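Local structure of AtxE2 (Asticcacaulis excentricus, 5TXE) at residues P40-V44 and R646-N651. The protein hydrolyses the isopeptide bond of the lasso peptides astexin-2 and astexin-3, turning the threaded knots into linear peptides. The protein carries 1 engineered substitution. Residues are numbered along the deposited sequence; the frame is centred on the assembly and turned at random.
Sequences PEVLV and RLAVYN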
ATOM      1  N   PRO A  40       8.907  10.597 -16.110  1.00 27.12           N
ATOM      2  CA  PRO A  40       9.313   9.849 -14.903  1.00 28.92           C
ATOM      3  C   PRO A  40      10.060  10.702 -13.868  1.00 25.51           C
ATOM      4  O   PRO A  40       9.869  10.516 -12.700  1.00 23.17           O
ATOM      5  CB  PRO A  40      10.242   8.778 -15.457  1.00 27.10           C
ATOM      6  CG  PRO A  40       9.766   8.585 -16.867  1.00 27.31           C
ATOM      7  CD  PRO A  40       9.441   9.971 -17.329  1.00 29.01           C
ATOM      8  N   GLU A  41      10.848  11.663 -14.325  1.00 28.74           N
ATOM      9  CA  GLU A  41      11.584  12.632 -13.460  1.00 30.87           C
ATOM     10  C   GLU A  41      10.621  13.482 -12.627  1.00 28.41           C
ATOM     11  O   GLU A  41      10.871  13.741 -11.469  1.00 28.71           O
ATOM     12  CB  GLU A  41      12.568  13.506 -14.311  1.00 33.92           C
ATOM     13  CG  GLU A  41      13.857  12.768 -14.825  1.00 39.10           C
ATOM     14  CD  GLU A  41      13.618  11.728 -15.969  1.00 54.58           C
ATOM     15  OE1 GLU A  41      12.582  11.824 -16.738  1.00 55.20           O
ATOM     16  OE2 GLU A  41      14.460  10.762 -16.111  1.00 58.64           O
ATOM     17  N   VAL A  42       9.489  13.863 -13.212  1.00 28.01           N
ATOM     18  CA  VAL A  42       8.485  14.625 -12.492  1.00 27.05           C
ATOM     19  C   VAL A  42       7.768  13.719 -11.488  1.00 25.34           C
ATOM     20  O   VAL A  42       7.618  14.073 -10.331  1.00 23.93           O
ATOM     21  CB  VAL A  42       7.468  15.290 -13.471  1.00 30.94           C
ATOM     22  CG1 VAL A  42       6.378  16.054 -12.716  1.00 31.56           C
ATOM     23  CG2 VAL A  42       8.201  16.253 -14.405  1.00 34.27           C
ATOM     24  N   LEU A  43       7.359  12.531 -11.935  1.00 23.63           N
ATOM     25  CA  LEU A  43       6.566  11.634 -11.098  1.00 22.99           C
ATOM     26  C   LEU A  43       7.318  11.189  -9.848  1.00 25.06           C
ATOM     27  O   LEU A  43       6.786  11.193  -8.741  1.00 22.07           O
ATOM     28  CB  LEU A  43       6.157  10.414 -11.907  1.00 23.83           C
ATOM     29  CG  LEU A  43       5.335   9.363 -11.187  1.00 24.62           C
ATOM     30  CD1 LEU A  43       4.015   9.988 -10.734  1.00 25.24           C
ATOM     31  CD2 LEU A  43       5.075   8.148 -12.077  1.00 23.54           C
ATOM     32  N   VAL A  44       8.573  10.797 -10.009  1.00 24.48           N
ATOM     33  CA  VAL A  44       9.294  10.288  -8.866  1.00 24.27           C
ATOM     34  C   VAL A  44       9.499  11.381  -7.814  1.00 24.83           C
ATOM     35  O   VAL A  44       9.607  11.079  -6.624  1.00 25.03           O
ATOM     36  CB  VAL A  44      10.633   9.629  -9.268  1.00 27.36           C
ATOM     37  CG1 VAL A  44      11.660  10.663  -9.696  1.00 28.73           C
ATOM     38  CG2 VAL A  44      11.246   8.882  -8.083  1.00 31.79           C
ATOM     39  N   ARG A 646      13.780   3.610  -8.131  1.00 20.71           N
ATOM     40  CA  ARG A 646      12.418   3.761  -8.664  1.00 19.92           C
ATOM     41  C   ARG A 646      12.458   4.438  -9.991  1.00 18.96           C
ATOM     42  O   ARG A 646      11.802   4.008 -10.928  1.00 18.90           O
ATOM     43  CB  ARG A 646      11.555   4.538  -7.696  1.00 22.57           C
ATOM     44  CG  ARG A 646      10.156   4.945  -8.227  1.00 22.51           C
ATOM     45  CD  ARG A 646       9.171   5.268  -7.090  1.00 23.21           C
ATOM     46  NE  ARG A 646       8.673   4.023  -6.495  1.00 23.05           N
ATOM     47  CZ  ARG A 646       9.051   3.513  -5.329  1.00 25.60           C
ATOM     48  NH1 ARG A 646       9.879   4.167  -4.483  1.00 25.23           N
ATOM     49  NH2 ARG A 646       8.583   2.322  -4.994  1.00 24.99           N
ATOM     50  N   LEU A 647      13.261   5.493 -10.117  1.00 20.07           N
ATOM     51  CA  LEU A 647      13.345   6.180 -11.380  1.00 19.92           C
ATOM     52  C   LEU A 647      13.863   5.290 -12.487  1.00 21.29           C
ATOM     53  O   LEU A 647      13.408   5.351 -13.614  1.00 23.64           O
ATOM     54  CB  LEU A 647      14.219   7.441 -11.236  1.00 21.40           C
ATOM     55  CG  LEU A 647      14.423   8.227 -12.538  1.00 21.54           C
ATOM     56  CD1 LEU A 647      13.101   8.673 -13.098  1.00 22.84           C
ATOM     57  CD2 LEU A 647      15.307   9.467 -12.325  1.00 21.48           C
ATOM     58  N   ALA A 648      14.847   4.452 -12.156  1.00 23.23           N
ATOM     59  CA  ALA A 648      15.450   3.553 -13.117  1.00 22.65           C
ATOM     60  C   ALA A 648      14.455   2.462 -13.508  1.00 23.06           C
ATOM     61  O   ALA A 648      14.376   2.099 -14.638  1.00 20.78           O
ATOM     62  CB  ALA A 648      16.675   2.944 -12.499  1.00 23.76           C
ATOM     63  N   VAL A 649      13.652   2.004 -12.571  1.00 21.50           N
ATOM     64  CA  VAL A 649      12.587   1.075 -12.869  1.00 21.16           C
ATOM     65  C   VAL A 649      11.545   1.696 -13.847  1.00 23.28           C
ATOM     66  O   VAL A 649      11.218   1.109 -14.872  1.00 21.18           O
ATOM     67  CB  VAL A 649      11.893   0.647 -11.581  1.00 21.85           C
ATOM     68  CG1 VAL A 649      10.595  -0.140 -11.870  1.00 22.36           C
ATOM     69  CG2 VAL A 649      12.823  -0.262 -10.807  1.00 24.84           C
ATOM     70  N   TYR A 650      11.053   2.895 -13.507  1.00 22.87           N
ATOM     71  CA  TYR A 650      10.160   3.660 -14.378  1.00 22.66           C
ATOM     72  C   TYR A 650      10.701   3.727 -15.789  1.00 24.65           C
ATOM     73  O   TYR A 650      10.001   3.409 -16.756  1.00 24.56           O
ATOM     74  CB  TYR A 650      10.011   5.094 -13.910  1.00 20.46           C
ATOM     75  CG  TYR A 650       9.148   5.373 -12.695  1.00 21.88           C
ATOM     76  CD1 TYR A 650       8.372   4.398 -12.056  1.00 22.82           C
ATOM     77  CD2 TYR A 650       9.078   6.668 -12.189  1.00 22.41           C
ATOM     78  CE1 TYR A 650       7.598   4.703 -10.925  1.00 22.39           C
ATOM     79  CE2 TYR A 650       8.267   6.991 -11.107  1.00 22.29           C
ATOM     80  CZ  TYR A 650       7.520   6.024 -10.490  1.00 23.10           C
ATOM     81  OH  TYR A 650       6.732   6.436  -9.468  1.00 23.55           O
ATOM     82  N   ASN A 651      11.957   4.133 -15.922  1.00 24.74           N
ATOM     83  CA  ASN A 651      12.523   4.371 -17.260  1.00 22.31           C
ATOM     84  C   ASN A 651      12.742   3.108 -18.055  1.00 25.16           C
ATOM     85  O   ASN A 651      12.505   3.089 -19.258  1.00 22.24           O
ATOM     86  CB  ASN A 651      13.840   5.095 -17.159  1.00 22.01           C
ATOM     87  CG  ASN A 651      13.646   6.576 -16.927  1.00 24.41           C
ATOM     88  OD1 ASN A 651      12.755   7.165 -17.478  1.00 28.15           O
ATOM     89  ND2 ASN A 651      14.492   7.173 -16.142  1.00 25.11           N
TER
HETATM   90  O   HOH W   1       6.523   8.178  -7.308  1.00 30.56           O
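The Tyr650 ring turns its CD2-CE2 edge to helix 40-44, where Pro40 O and Val44 N lie near the ring plane. On one face it carries Arg646 CG of its own helix, 3.6 Å above the plane and offset toward the rim. Leu43 meets the ring obliquely. Its CD2 methyl lies 3.5 Å from Tyr650 CE2 and equally near the hydroxyl. With Leu43 CG anti to the backbone N (chi1 179°), the side chain extends toward the outer end of the ring, near CE2, CZ and the hydroxyl. Val44 CB is 4.0 Å from Tyr650 CE2. The phenol oxygen has two polar partners. It bonds to Asp450 OD1, and Tyr650 OH accepts a hydrogen bond from a water whose oxygen is 2.8 Å away. The same water gives a weak bond to Leu43 O. Replacing Tyr650 with an alanine would probably open a gap beside Leu43 and Val44 and leave Asp450 without its hydroxyl partner. Nearer the protein surface, Leu647 CD1 rests 3.7 Å from Pro40 CB and also touches Val44 CG1. The side chains of Asn651 and Pro40 cross at about a right angle, with Asn651 OD1 3.4 Å from Pro40 CG. Asn651 ND2 stays 3.6 Å from Glu41 OE2, a loose polar approach with carboxylate and amide planes 23° apart. Val44 CG2 reaches the aliphatic part of Arg646, whose guanidinium end bonds to backbone carbonyls of Gly449, Asp450 and Lys640. The two helix segments run roughly antiparallel, at 141°, with axes 9.7 Å apart. This is apolar helix-helix packing within a prolyl oligopeptidase-type protein. It joins a short helix near the N-terminus to helix 643-662, which follows His638, the probable charge-relay histidine, in the alpha/beta-hydrolase domain.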